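Local coordinates for putative phosphohistidine phosphatase, SixA (Nakamurella multipartita, PDB 4HBZ), which is a putative phosphohistidine phosphatase of the histidine phosphatase superfamily and probably removes phosphate from phosphorylated histidine, at residues Gln76-Thr81 with Val87-Glu92; Glu100-Val105 with Pro125-Glu130; Glu130-Ser135 with Ala160-Thr165. All blocks are in the same frame, centred on the assembly; numbering follows the deposited sequence.

How the contacts relate
Following the chain from the N terminus, the three contacts come in series, with none nested in or crossing another. Contact 1 closes the short connection, five residues between the segments, from helix 72-81 to edge strand 86-90. Contact 2 spans 19 residues, including strand 114-119, and brings helix 98-106 against helix 123-138. Contact 3 closes a 24-residue excursion between the latter helix and strand 159-164. A salt bridge from Arg90 to Glu104 joins contacts 1 and 2. Contacts 2 and 3 share Glu130, and Leu102 packs on Leu131 between them. Contacts 1 and 3 do not touch, lying on opposite sides of the chain's centre, yet both reach the same mixed sheet.

Contact 1 of 3, residues Gln76-Thr81 with Val87-Glu92; sequences QTLAAT and VRYRDE. With ACY (acetic acid), chain B.
Leu78 and Val87 meet tip to tip, a single methyl of the leucine facing the forked end of the valine. Leu78 CD2 lies 3.8 Å from Val87 CG1 and almost as near to Val87 CG2, so it rests against both branches. The leucine reaches this place because CG is anti to the backbone N (chi1 177°), which extends the side chain toward the strand. The same methyl is 3.9 Å from Tyr89 OH and approaches the ring obliquely. Within the strand, Val87 CG1 covers one face of the Tyr89 ring toward its rim. Leu78 and Val87 thus form the apolar part of the contact, and Tyr89 closes its margin with the hydroxyl end, a looser touch; no hydrogen bond crosses between the segments.

Farther along the strand, Arg90 takes no part in this packing; its NH1 and NH2 hold an acetic acid molecule, probably from the crystallisation liquor, through two nearly straight bonds, NH1 to its O at 2.9 Å and NH2 to its OXT at 2.8 Å. NH1 also donates to Tyr89 O at 3.0 Å, from above the carbonyl plane, and NE is salt-bridged to Glu104 of helix 98-106. Together these bonds restrain the guanidinium in the crystal.

A cation-pi interaction with Arg75 adds a further neighbour to Tyr89. Leu78 also touches Val66 and Val87 touches Cys68, both of strand 65-69, so the contact lies inside the beta-alpha-beta unit of strand 65-69, helix 72-81 and edge strand 86-90.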
ATOM      1  N   GLN A  76      11.159   1.498   9.014  1.00 12.83           N
ATOM      2  CA  GLN A  76      11.199   0.464  10.033  1.00 13.43           C
ATOM      3  C   GLN A  76      10.090  -0.549   9.840  1.00 13.50           C
ATOM      4  O   GLN A  76      10.266  -1.750  10.083  1.00 12.92           O
ATOM      5  CB  GLN A  76      11.113   1.086  11.434  1.00 13.59           C
ATOM      6  CG  GLN A  76      12.417   1.788  11.803  1.00 15.36           C
ATOM      7  CD  GLN A  76      12.315   2.590  13.078  1.00 16.98           C
ATOM      8  OE1 GLN A  76      11.320   2.532  13.771  1.00 19.60           O
ATOM      9  NE2 GLN A  76      13.341   3.398  13.384  1.00 19.28           N
ATOM     10  N   THR A  77       8.923  -0.110   9.411  1.00 11.59           N
ATOM     11  CA  THR A  77       7.855  -1.040   9.083  1.00 11.31           C
ATOM     12  C   THR A  77       8.311  -1.976   7.983  1.00 12.63           C
ATOM     13  O   THR A  77       8.192  -3.183   8.096  1.00 12.25           O
ATOM     14  CB  THR A  77       6.597  -0.268   8.631  1.00 11.53           C
ATOM     15  OG1 THR A  77       6.070   0.486   9.723  1.00 12.22           O
ATOM     16  CG2 THR A  77       5.577  -1.208   8.122  1.00 12.21           C
ATOM     17  N   LEU A  78       8.908  -1.417   6.945  1.00 12.56           N
ATOM     18  CA  LEU A  78       9.426  -2.266   5.864  1.00 12.44           C
ATOM     19  C   LEU A  78      10.470  -3.272   6.391  1.00 12.65           C
ATOM     20  O   LEU A  78      10.422  -4.463   6.045  1.00 12.66           O
ATOM     21  CB  LEU A  78       9.988  -1.407   4.735  1.00 12.85           C
ATOM     22  CG  LEU A  78      10.615  -2.171   3.603  1.00 13.18           C
ATOM     23  CD1 LEU A  78       9.676  -3.102   2.906  1.00 13.80           C
ATOM     24  CD2 LEU A  78      11.216  -1.151   2.636  1.00 15.24           C
ATOM     25  N   ALA A  79      11.417  -2.798   7.166  1.00 13.62           N
ATOM     26  CA  ALA A  79      12.466  -3.655   7.690  1.00 14.22           C
ATOM     27  C   ALA A  79      11.830  -4.799   8.447  1.00 14.92           C
ATOM     28  O   ALA A  79      12.253  -5.980   8.319  1.00 15.70           O
ATOM     29  CB  ALA A  79      13.413  -2.826   8.578  1.00 15.00           C
ATOM     30  N   ALA A  80      10.836  -4.503   9.260  1.00 14.20           N
ATOM     31  CA  ALA A  80      10.225  -5.538  10.114  1.00 13.83           C
ATOM     32  C   ALA A  80       9.468  -6.605   9.315  1.00 13.88           C
ATOM     33  O   ALA A  80       9.263  -7.720   9.801  1.00 14.55           O
ATOM     34  CB  ALA A  80       9.307  -4.922  11.165  1.00 13.87           C
ATOM     35  N   THR A  81       9.020  -6.267   8.110  1.00 13.17           N
ATOM     36  CA  THR A  81       8.307  -7.229   7.277  1.00 13.01           C
ATOM     37  C   THR A  81       9.183  -8.332   6.796  1.00 13.90           C
ATOM     38  O   THR A  81       8.686  -9.390   6.375  1.00 14.61           O
ATOM     39  CB  THR A  81       7.642  -6.603   6.008  1.00 13.11           C
ATOM     40  OG1 THR A  81       8.668  -6.181   5.109  1.00 14.46           O
ATOM     41  CG2 THR A  81       6.685  -5.537   6.283  1.00 12.75           C
ATOM     42  N   VAL A  87      13.927  -1.404  -3.330  1.00 17.25           N
ATOM     43  CA  VAL A  87      13.170  -0.370  -2.609  1.00 16.79           C
ATOM     44  C   VAL A  87      13.457   0.999  -3.205  1.00 16.83           C
ATOM     45  O   VAL A  87      14.623   1.330  -3.476  1.00 18.06           O
ATOM     46  CB  VAL A  87      13.472  -0.351  -1.111  1.00 18.88           C
ATOM     47  CG1 VAL A  87      12.579   0.679  -0.389  1.00 18.81           C
ATOM     48  CG2 VAL A  87      13.393  -1.734  -0.503  1.00 20.88           C
ATOM     49  N   ARG A  88      12.392   1.756  -3.454  1.00 15.06           N
ATOM     50  CA  ARG A  88      12.456   3.141  -3.893  1.00 15.57           C
ATOM     51  C   ARG A  88      11.971   3.995  -2.732  1.00 15.72           C
ATOM     52  O   ARG A  88      10.765   4.049  -2.470  1.00 14.69           O
ATOM     53  CB  ARG A  88      11.571   3.310  -5.098  1.00 16.58           C
ATOM     54  CG  ARG A  88      11.995   2.432  -6.308  1.00 18.92           C
ATOM     55  CD  ARG A  88      10.899   2.164  -7.339  1.00 21.32           C
ATOM     56  NE  ARG A  88      10.639   3.304  -8.183  1.00 24.19           N
ATOM     57  CZ  ARG A  88      11.134   3.503  -9.415  1.00 24.73           C
ATOM     58  NH1 ARG A  88      10.816   4.637 -10.024  1.00 28.63           N
ATOM     59  NH2 ARG A  88      11.962   2.651 -10.016  1.00 26.82           N
ATOM     60  N   TYR A  89      12.895   4.624  -2.029  1.00 15.69           N
ATOM     61  CA  TYR A  89      12.543   5.501  -0.929  1.00 14.85           C
ATOM     62  C   TYR A  89      12.191   6.879  -1.525  1.00 15.30           C
ATOM     63  O   TYR A  89      12.943   7.424  -2.349  1.00 15.39           O
ATOM     64  CB  TYR A  89      13.673   5.642   0.086  1.00 15.16           C
ATOM     65  CG  TYR A  89      13.935   4.366   0.844  1.00 15.48           C
ATOM     66  CD1 TYR A  89      13.036   3.923   1.845  1.00 15.53           C
ATOM     67  CD2 TYR A  89      15.028   3.566   0.516  1.00 16.91           C
ATOM     68  CE1 TYR A  89      13.282   2.738   2.520  1.00 16.91           C
ATOM     69  CE2 TYR A  89      15.244   2.387   1.187  1.00 17.07           C
ATOM     70  CZ  TYR A  89      14.361   2.003   2.197  1.00 17.75           C
ATOM     71  OH  TYR A  89      14.621   0.795   2.859  1.00 18.93           O
ATOM     72  N   ARG A  90      11.103   7.475  -1.078  1.00 14.07           N
ATOM     73  CA  ARG A  90      10.590   8.712  -1.672  1.00 13.98           C
ATOM     74  C   ARG A  90      10.097   9.676  -0.621  1.00 14.42           C
ATOM     75  O   ARG A  90       9.174   9.357   0.129  1.00 13.52           O
ATOM     76  CB  ARG A  90       9.488   8.403  -2.659  1.00 15.01           C
ATOM     77  CG  ARG A  90       9.882   7.610  -3.884  1.00 15.34           C
ATOM     78  CD  ARG A  90      10.699   8.469  -4.819  1.00 17.46           C
ATOM     79  NE  ARG A  90      11.042   7.755  -6.067  1.00 18.45           N
ATOM     80  CZ  ARG A  90      12.116   7.015  -6.255  1.00 19.69           C
ATOM     81  NH1 ARG A  90      13.004   6.744  -5.276  1.00 19.17           N
ATOM     82  NH2 ARG A  90      12.291   6.437  -7.465  1.00 21.63           N
ATOM     83  N   ASP A  91      10.666  10.889  -0.617  1.00 15.01           N
ATOM     84  CA  ASP A  91      10.097  11.977   0.163  1.00 16.13           C
ATOM     85  C   ASP A  91       8.690  12.312  -0.283  1.00 15.55           C
ATOM     86  O   ASP A  91       7.865  12.765   0.533  1.00 15.60           O
ATOM     87  CB  ASP A  91      11.004  13.195   0.076  1.00 18.28           C
ATOM     88  CG  ASP A  91      12.286  13.051   0.887  1.00 21.57           C
ATOM     89  OD1 ASP A  91      12.332  12.470   2.025  1.00 21.49           O
ATOM     90  OD2 ASP A  91      13.304  13.649   0.418  1.00 27.50           O
ATOM     91  N   GLU A  92       8.365  12.059  -1.547  1.00 15.14           N
ATOM     92  CA  GLU A  92       7.010  12.285  -2.047  1.00 15.89           C
ATOM     93  C   GLU A  92       5.977  11.492  -1.268  1.00 15.01           C
ATOM     94  O   GLU A  92       4.838  11.938  -1.157  1.00 16.14           O
ATOM     95  CB  GLU A  92       6.890  11.949  -3.533  1.00 17.43           C
ATOM     96  CG  GLU A  92       7.729  12.832  -4.496  1.00 20.77           C
ATOM     97  CD  GLU A  92       9.208  12.497  -4.597  1.00 23.49           C
ATOM     98  OE1 GLU A  92       9.794  11.688  -3.851  1.00 19.53           O
ATOM     99  OE2 GLU A  92       9.841  13.137  -5.466  1.00 27.20           O
TER
HETATM  100  C   ACY B 201      15.298   4.495  -6.937  1.00 42.93           C
HETATM  101  O   ACY B 201      15.250   5.058  -5.803  1.00 40.57           O
HETATM  102  OXT ACY B 201      14.608   4.868  -7.924  1.00 44.50           O
HETATM  103  CH3 ACY B 201      16.228   3.330  -7.127  1.00 48.48           C

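Contact 2 of 3, residues Glu100-Val105 with Pro125-Glu130; sequences EILAEV and PATGWE
Thr127 presents its methyl to two side chains of the facing helix. The closer is Leu102, whose CD2 comes to 3.7 Å from Thr127 CG2, the two side chains sliding past each other in opposite directions. Ile101 crosses the threonine obliquely, with Ile101 CG2 at 4.1 Å from Thr127 CG2 and as far from Thr127 OG1. Thr127 CG2 therefore sits beside both residues, and it gets there because this methyl is anti to the backbone N while OG1 lies beside that N (chi1 -59°). The hydroxyl is turned to its own helix, where it hydrogen-bonds the carbonyl of Thr123 one turn back; a buried polar atom is thus satisfied without a partner across the contact. The backbones are nearest at Ile101 and Thr127, whose CA atoms are 7.7 Å apart. Ile101 starts toward the other helix, but its longer branch leads away, leaving CG2 to make the touch.

The packing is tight at this one knot of aliphatic groups, where Ile101 and Thr127 are buried, and loosens quickly around it. Glu130 points its CB toward helix 98-106, yet its side chain comes no closer than 5.5 Å to segment 100-105; it lies against Val98 at the start of that helix. Glu130 and Glu100, both exposed, mark the solvent side at the margin of the contact. Leu102, itself not fully buried, also touches Leu171 and Ala172 of helix 171-174.

Two helices separated in the chain by strand 114-119 thus lie together over one side of the mixed sheet, an arrangement consistent with the layered alpha/beta/alpha fold of the histidine phosphatases.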
ATOM      1  N   GLU A 100       0.376  11.778  -5.977  1.00 14.01           N
ATOM      2  CA  GLU A 100       1.798  11.570  -5.793  1.00 15.95           C
ATOM      3  C   GLU A 100       2.137  10.102  -5.585  1.00 14.64           C
ATOM      4  O   GLU A 100       3.103   9.577  -6.171  1.00 16.30           O
ATOM      5  CB  GLU A 100       2.342  12.374  -4.625  1.00 17.90           C
ATOM      6  CG  GLU A 100       2.388  13.862  -4.853  1.00 21.59           C
ATOM      7  CD  GLU A 100       1.038  14.542  -4.827  1.00 25.53           C
ATOM      8  OE1 GLU A 100       0.055  14.153  -4.136  1.00 22.34           O
ATOM      9  OE2 GLU A 100       0.913  15.564  -5.548  1.00 36.31           O
ATOM     10  N   ILE A 101       1.315   9.405  -4.833  1.00 13.81           N
ATOM     11  CA  ILE A 101       1.542   7.984  -4.589  1.00 13.91           C
ATOM     12  C   ILE A 101       1.344   7.247  -5.907  1.00 13.03           C
ATOM     13  O   ILE A 101       2.163   6.403  -6.280  1.00 13.88           O
ATOM     14  CB  ILE A 101       0.633   7.431  -3.477  1.00 15.32           C
ATOM     15  CG1 ILE A 101       1.254   7.748  -2.085  1.00 15.97           C
ATOM     16  CG2 ILE A 101       0.481   5.952  -3.622  1.00 15.18           C
ATOM     17  CD1 ILE A 101       1.788   9.150  -1.782  1.00 17.10           C
ATOM     18  N   LEU A 102       0.309   7.578  -6.663  1.00 13.07           N
ATOM     19  CA  LEU A 102       0.081   6.897  -7.915  1.00 14.12           C
ATOM     20  C   LEU A 102       1.151   7.210  -8.948  1.00 13.82           C
ATOM     21  O   LEU A 102       1.536   6.322  -9.714  1.00 14.23           O
ATOM     22  CB  LEU A 102      -1.310   7.146  -8.456  1.00 14.75           C
ATOM     23  CG  LEU A 102      -2.461   6.581  -7.598  1.00 16.26           C
ATOM     24  CD1 LEU A 102      -3.781   6.939  -8.233  1.00 17.53           C
ATOM     25  CD2 LEU A 102      -2.376   5.072  -7.431  1.00 16.26           C
ATOM     26  N   ALA A 103       1.662   8.448  -9.007  1.00 12.77           N
ATOM     27  CA  ALA A 103       2.760   8.756  -9.895  1.00 13.97           C
ATOM     28  C   ALA A 103       3.980   7.931  -9.593  1.00 13.75           C
ATOM     29  O   ALA A 103       4.711   7.541 -10.517  1.00 14.97           O
ATOM     30  CB  ALA A 103       3.085  10.236  -9.830  1.00 14.86           C
ATOM     31  N   GLU A 104       4.261   7.684  -8.319  1.00 13.74           N
ATOM     32  CA  GLU A 104       5.421   6.870  -7.971  1.00 14.30           C
ATOM     33  C   GLU A 104       5.176   5.390  -8.317  1.00 13.93           C
ATOM     34  O   GLU A 104       6.090   4.742  -8.822  1.00 14.07           O
ATOM     35  CB  GLU A 104       5.754   6.972  -6.496  1.00 15.58           C
ATOM     36  CG  GLU A 104       6.260   8.335  -6.092  1.00 17.18           C
ATOM     37  CD  GLU A 104       7.539   8.747  -6.788  1.00 19.62           C
ATOM     38  OE1 GLU A 104       8.377   7.895  -7.141  1.00 20.15           O
ATOM     39  OE2 GLU A 104       7.702   9.973  -6.955  1.00 24.72           O
ATOM     40  N   VAL A 105       3.968   4.859  -8.066  1.00 13.10           N
ATOM     41  CA  VAL A 105       3.656   3.474  -8.491  1.00 13.45           C
ATOM     42  C   VAL A 105       3.777   3.360 -10.011  1.00 14.37           C
ATOM     43  O   VAL A 105       4.315   2.386 -10.544  1.00 14.41           O
ATOM     44  CB  VAL A 105       2.302   3.026  -7.975  1.00 14.14           C
ATOM     45  CG1 VAL A 105       1.978   1.668  -8.561  1.00 14.44           C
ATOM     46  CG2 VAL A 105       2.329   2.973  -6.452  1.00 13.31           C
ATOM     47  N   PRO A 125      -5.157   4.913   2.622  1.00 11.97           N
ATOM     48  CA  PRO A 125      -6.551   4.441   2.395  1.00 12.14           C
ATOM     49  C   PRO A 125      -7.305   5.229   1.320  1.00 11.88           C
ATOM     50  O   PRO A 125      -8.094   4.638   0.585  1.00 12.38           O
ATOM     51  CB  PRO A 125      -7.204   4.528   3.751  1.00 13.15           C
ATOM     52  CG  PRO A 125      -6.291   5.326   4.583  1.00 13.15           C
ATOM     53  CD  PRO A 125      -4.921   5.277   4.018  1.00 12.20           C
ATOM     54  N   ALA A 126      -7.026   6.505   1.187  1.00 12.01           N
ATOM     55  CA  ALA A 126      -7.672   7.307   0.140  1.00 11.82           C
ATOM     56  C   ALA A 126      -7.288   6.787  -1.231  1.00 11.27           C
ATOM     57  O   ALA A 126      -8.111   6.836  -2.175  1.00 11.46           O
ATOM     58  CB  ALA A 126      -7.270   8.755   0.258  1.00 12.80           C
ATOM     59  N   THR A 127      -6.038   6.384  -1.399  1.00 11.39           N
ATOM     60  CA  THR A 127      -5.559   5.850  -2.633  1.00 11.30           C
ATOM     61  C   THR A 127      -6.302   4.562  -2.994  1.00 11.59           C
ATOM     62  O   THR A 127      -6.732   4.368  -4.108  1.00 11.43           O
ATOM     63  CB  THR A 127      -4.037   5.624  -2.601  1.00 11.69           C
ATOM     64  OG1 THR A 127      -3.336   6.877  -2.331  1.00 11.91           O
ATOM     65  CG2 THR A 127      -3.537   5.077  -3.882  1.00 12.85           C
ATOM     66  N   GLY A 128      -6.407   3.682  -2.016  1.00 11.97           N
ATOM     67  CA  GLY A 128      -7.144   2.452  -2.237  1.00 12.49           C
ATOM     68  C   GLY A 128      -8.576   2.726  -2.663  1.00 12.39           C
ATOM     69  O   GLY A 128      -9.086   2.103  -3.563  1.00 11.97           O
ATOM     70  N   TRP A 129      -9.215   3.660  -1.995  0.50 12.94           N
ATOM     71  CA  TRP A 129     -10.595   3.958  -2.260  0.50 14.23           C
ATOM     72  C   TRP A 129     -10.767   4.510  -3.676  0.50 13.21           C
ATOM     73  O   TRP A 129     -11.662   4.088  -4.404  0.50 13.62           O
ATOM     74  CB  TRP A 129     -11.102   4.925  -1.196  0.50 16.00           C
ATOM     75  CG  TRP A 129     -12.538   5.120  -1.266  0.50 19.43           C
ATOM     76  CD1 TRP A 129     -13.505   4.325  -0.731  0.50 20.38           C
ATOM     77  CD2 TRP A 129     -13.207   6.185  -1.945  0.50 21.90           C
ATOM     78  NE1 TRP A 129     -14.749   4.851  -1.011  0.50 22.41           N
ATOM     79  CE2 TRP A 129     -14.589   5.988  -1.763  0.50 22.59           C
ATOM     80  CE3 TRP A 129     -12.767   7.294  -2.692  0.50 23.46           C
ATOM     81  CZ2 TRP A 129     -15.538   6.861  -2.283  0.50 23.60           C
ATOM     82  CZ3 TRP A 129     -13.719   8.162  -3.213  0.50 24.40           C
ATOM     83  CH2 TRP A 129     -15.084   7.935  -3.010  0.50 25.17           C
ATOM     84  N   GLU A 130      -9.885   5.412  -4.091  1.00 12.46           N
ATOM     85  CA  GLU A 130      -9.982   5.949  -5.440  1.00 13.66           C
ATOM     86  C   GLU A 130      -9.779   4.901  -6.508  1.00 12.95           C
ATOM     87  O   GLU A 130     -10.464   4.902  -7.538  1.00 13.65           O
ATOM     88  CB  GLU A 130      -9.043   7.107  -5.645  1.00 14.77           C
ATOM     89  CG  GLU A 130      -9.469   8.336  -4.884  1.00 17.07           C
ATOM     90  CD  GLU A 130      -8.980   9.636  -5.476  1.00 18.65           C
ATOM     91  OE1 GLU A 130      -8.229   9.645  -6.458  1.00 19.84           O
ATOM     92  OE2 GLU A 130      -9.460  10.666  -4.951  1.00 21.38           O
TER

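Contact 3 of 3, residues Glu130-Ser135 with Ala160-Thr165; sequences ELVRQS and AVLSTT
A helix laid over the central sheet meets here the strand that runs against its neighbours: helix 123-138 packs on strand 159-164 through Leu162. The leucine extends CD2 to the helix, where it comes within 4.0 Å of Val132 CG2; the two side chains cross at about a right angle. On the next residue of the helix toward the N terminus, Leu131 CB is looser, 4.4 Å from the same Leu162 CD2. One methyl thus touches two consecutive helix residues, and nearby the carbonyl oxygen of Gly128 adds a third touch to it. A chi1 of -53° with chi2 at 97° places Leu162 CD2 toward Val132. Leu131, Val132 and Leu162 are all buried, and no hydrogen bond passes between the two segments, whose closest CA atoms, those of Val132 and Leu162, are 8.4 Å apart.

Strand 159-164 lies between strands 20-26 and 177-182, antiparallel to both, in the mixed six-strand sheet of the histidine phosphatase fold. Backbone hydrogen bonds join Leu162 to Leu22 on one flank and Val161 to Gln179 and Leu180 on the other. The same layer is shared by side chains from both flanks: Leu162 also touches Leu24, Leu131 touches Leu22, and Val132 touches Leu178.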
ATOM      1  N   GLU A 130      -9.885   5.412  -4.091  1.00 12.46           N
ATOM      2  CA  GLU A 130      -9.982   5.949  -5.440  1.00 13.66           C
ATOM      3  C   GLU A 130      -9.779   4.901  -6.508  1.00 12.95           C
ATOM      4  O   GLU A 130     -10.464   4.902  -7.538  1.00 13.65           O
ATOM      5  CB  GLU A 130      -9.043   7.107  -5.645  1.00 14.77           C
ATOM      6  CG  GLU A 130      -9.469   8.336  -4.884  1.00 17.07           C
ATOM      7  CD  GLU A 130      -8.980   9.636  -5.476  1.00 18.65           C
ATOM      8  OE1 GLU A 130      -8.229   9.645  -6.458  1.00 19.84           O
ATOM      9  OE2 GLU A 130      -9.460  10.666  -4.951  1.00 21.38           O
ATOM     10  N   LEU A 131      -8.852   3.984  -6.250  1.00 12.17           N
ATOM     11  CA  LEU A 131      -8.617   2.912  -7.214  1.00 11.82           C
ATOM     12  C   LEU A 131      -9.830   1.997  -7.348  1.00 11.93           C
ATOM     13  O   LEU A 131     -10.226   1.582  -8.463  1.00 11.68           O
ATOM     14  CB  LEU A 131      -7.391   2.068  -6.808  1.00 11.85           C
ATOM     15  CG  LEU A 131      -6.031   2.785  -6.976  1.00 11.68           C
ATOM     16  CD1 LEU A 131      -4.931   1.925  -6.390  1.00 12.67           C
ATOM     17  CD2 LEU A 131      -5.712   3.201  -8.396  1.00 12.87           C
ATOM     18  N   VAL A 132     -10.442   1.688  -6.198  1.00 12.23           N
ATOM     19  CA  VAL A 132     -11.669   0.845  -6.203  1.00 13.14           C
ATOM     20  C   VAL A 132     -12.774   1.512  -6.987  1.00 13.83           C
ATOM     21  O   VAL A 132     -13.455   0.879  -7.804  1.00 15.20           O
ATOM     22  CB  VAL A 132     -12.094   0.468  -4.776  1.00 14.35           C
ATOM     23  CG1 VAL A 132     -13.531  -0.057  -4.726  1.00 15.26           C
ATOM     24  CG2 VAL A 132     -11.089  -0.489  -4.202  1.00 14.39           C
ATOM     25  N   ARG A 133     -13.014   2.792  -6.725  1.00 13.89           N
ATOM     26  CA  ARG A 133     -14.107   3.473  -7.406  1.00 16.16           C
ATOM     27  C   ARG A 133     -13.867   3.587  -8.887  1.00 15.43           C
ATOM     28  O   ARG A 133     -14.794   3.530  -9.673  1.00 16.43           O
ATOM     29  CB  ARG A 133     -14.292   4.845  -6.752  1.00 17.61           C
ATOM     30  CG  ARG A 133     -14.733   4.798  -5.275  1.00 20.12           C
ATOM     31  CD  ARG A 133     -15.701   3.672  -4.824  1.00 25.00           C
ATOM     32  NE  ARG A 133     -17.053   3.977  -5.245  1.00 28.11           N
ATOM     33  CZ  ARG A 133     -18.169   3.315  -4.869  1.00 32.18           C
ATOM     34  NH1 ARG A 133     -18.135   2.264  -4.019  1.00 32.51           N
ATOM     35  NH2 ARG A 133     -19.334   3.721  -5.354  1.00 35.59           N
ATOM     36  N   GLN A 134     -12.619   3.800  -9.295  1.00 15.07           N
ATOM     37  CA  GLN A 134     -12.285   3.874 -10.734  1.00 15.39           C
ATOM     38  C   GLN A 134     -12.540   2.542 -11.413  1.00 16.33           C
ATOM     39  O   GLN A 134     -13.051   2.469 -12.527  1.00 17.34           O
ATOM     40  CB  GLN A 134     -10.836   4.352 -10.912  1.00 15.57           C
ATOM     41  CG  GLN A 134     -10.401   4.548 -12.361  1.00 16.88           C
ATOM     42  CD  GLN A 134     -11.078   5.738 -13.068  1.00 20.07           C
ATOM     43  OE1 GLN A 134     -11.523   6.694 -12.450  1.00 24.03           O
ATOM     44  NE2 GLN A 134     -11.062   5.700 -14.354  1.00 24.76           N
ATOM     45  N   SER A 135     -12.148   1.476 -10.740  1.00 15.92           N
ATOM     46  CA  SER A 135     -12.377   0.151 -11.292  1.00 18.53           C
ATOM     47  C   SER A 135     -13.893  -0.140 -11.447  1.00 20.35           C
ATOM     48  O   SER A 135     -14.335  -0.687 -12.480  1.00 20.62           O
ATOM     49  CB  SER A 135     -11.674  -0.890 -10.447  1.00 19.66           C
ATOM     50  OG  SER A 135     -11.866  -2.190 -11.029  1.00 22.67           O
ATOM     51  N   ALA A 160      -3.996  -3.105   2.467  1.00 10.11           N
ATOM     52  CA  ALA A 160      -4.991  -3.532   1.460  1.00 11.04           C
ATOM     53  C   ALA A 160      -4.299  -4.162   0.280  1.00 11.07           C
ATOM     54  O   ALA A 160      -3.198  -3.712  -0.124  1.00 11.05           O
ATOM     55  CB  ALA A 160      -5.796  -2.332   0.973  1.00 11.69           C
ATOM     56  N   VAL A 161      -4.878  -5.227  -0.221  1.00 10.96           N
ATOM     57  CA  VAL A 161      -4.371  -5.935  -1.371  1.00 10.80           C
ATOM     58  C   VAL A 161      -5.365  -5.733  -2.507  1.00 10.70           C
ATOM     59  O   VAL A 161      -6.562  -6.007  -2.357  1.00 11.31           O
ATOM     60  CB  VAL A 161      -4.226  -7.443  -1.112  1.00 12.20           C
ATOM     61  CG1 VAL A 161      -3.652  -8.163  -2.352  1.00 13.14           C
ATOM     62  CG2 VAL A 161      -3.388  -7.719   0.133  1.00 13.06           C
ATOM     63  N   LEU A 162      -4.864  -5.186  -3.620  1.00 10.80           N
ATOM     64  CA  LEU A 162      -5.666  -4.900  -4.778  1.00 11.50           C
ATOM     65  C   LEU A 162      -5.079  -5.554  -6.018  1.00 12.38           C
ATOM     66  O   LEU A 162      -3.915  -5.888  -6.036  1.00 12.17           O
ATOM     67  CB  LEU A 162      -5.785  -3.391  -5.007  1.00 12.56           C
ATOM     68  CG  LEU A 162      -6.278  -2.571  -3.817  1.00 13.01           C
ATOM     69  CD1 LEU A 162      -5.120  -1.965  -3.050  1.00 14.14           C
ATOM     70  CD2 LEU A 162      -7.254  -1.485  -4.254  1.00 14.47           C
ATOM     71  N   SER A 163      -5.917  -5.749  -7.033  1.00 12.79           N
ATOM     72  CA  SER A 163      -5.503  -6.389  -8.252  1.00 14.16           C
ATOM     73  C   SER A 163      -5.962  -5.514  -9.415  1.00 13.52           C
ATOM     74  O   SER A 163      -7.102  -5.016  -9.439  1.00 15.04           O
ATOM     75  CB  SER A 163      -6.177  -7.756  -8.343  1.00 16.26           C
ATOM     76  OG  SER A 163      -5.731  -8.406  -9.481  1.00 22.96           O
ATOM     77  N   THR A 164      -5.081  -5.408 -10.414  1.00 13.98           N
ATOM     78  CA  THR A 164      -5.386  -4.616 -11.632  1.00 14.46           C
ATOM     79  C   THR A 164      -4.929  -5.379 -12.855  1.00 14.58           C
ATOM     80  O   THR A 164      -3.854  -6.006 -12.866  1.00 14.00           O
ATOM     81  CB  THR A 164      -4.794  -3.206 -11.588  1.00 15.56           C
ATOM     82  OG1 THR A 164      -5.273  -2.432 -12.720  1.00 17.41           O
ATOM     83  CG2 THR A 164      -3.312  -3.182 -11.595  1.00 15.28           C
ATOM     84  N   THR A 165      -5.681  -5.240 -13.943  1.00 14.73           N
ATOM     85  CA  THR A 165      -5.184  -5.709 -15.208  1.00 16.19           C
ATOM     86  C   THR A 165      -4.455  -4.646 -15.995  1.00 15.89           C
ATOM     87  O   THR A 165      -3.852  -4.991 -17.030  1.00 19.03           O
ATOM     88  CB  THR A 165      -6.278  -6.325 -16.073  1.00 17.47           C
ATOM     89  OG1 THR A 165      -7.301  -5.352 -16.326  1.00 19.32           O
ATOM     90  CG2 THR A 165      -6.823  -7.575 -15.384  1.00 19.05           C
TER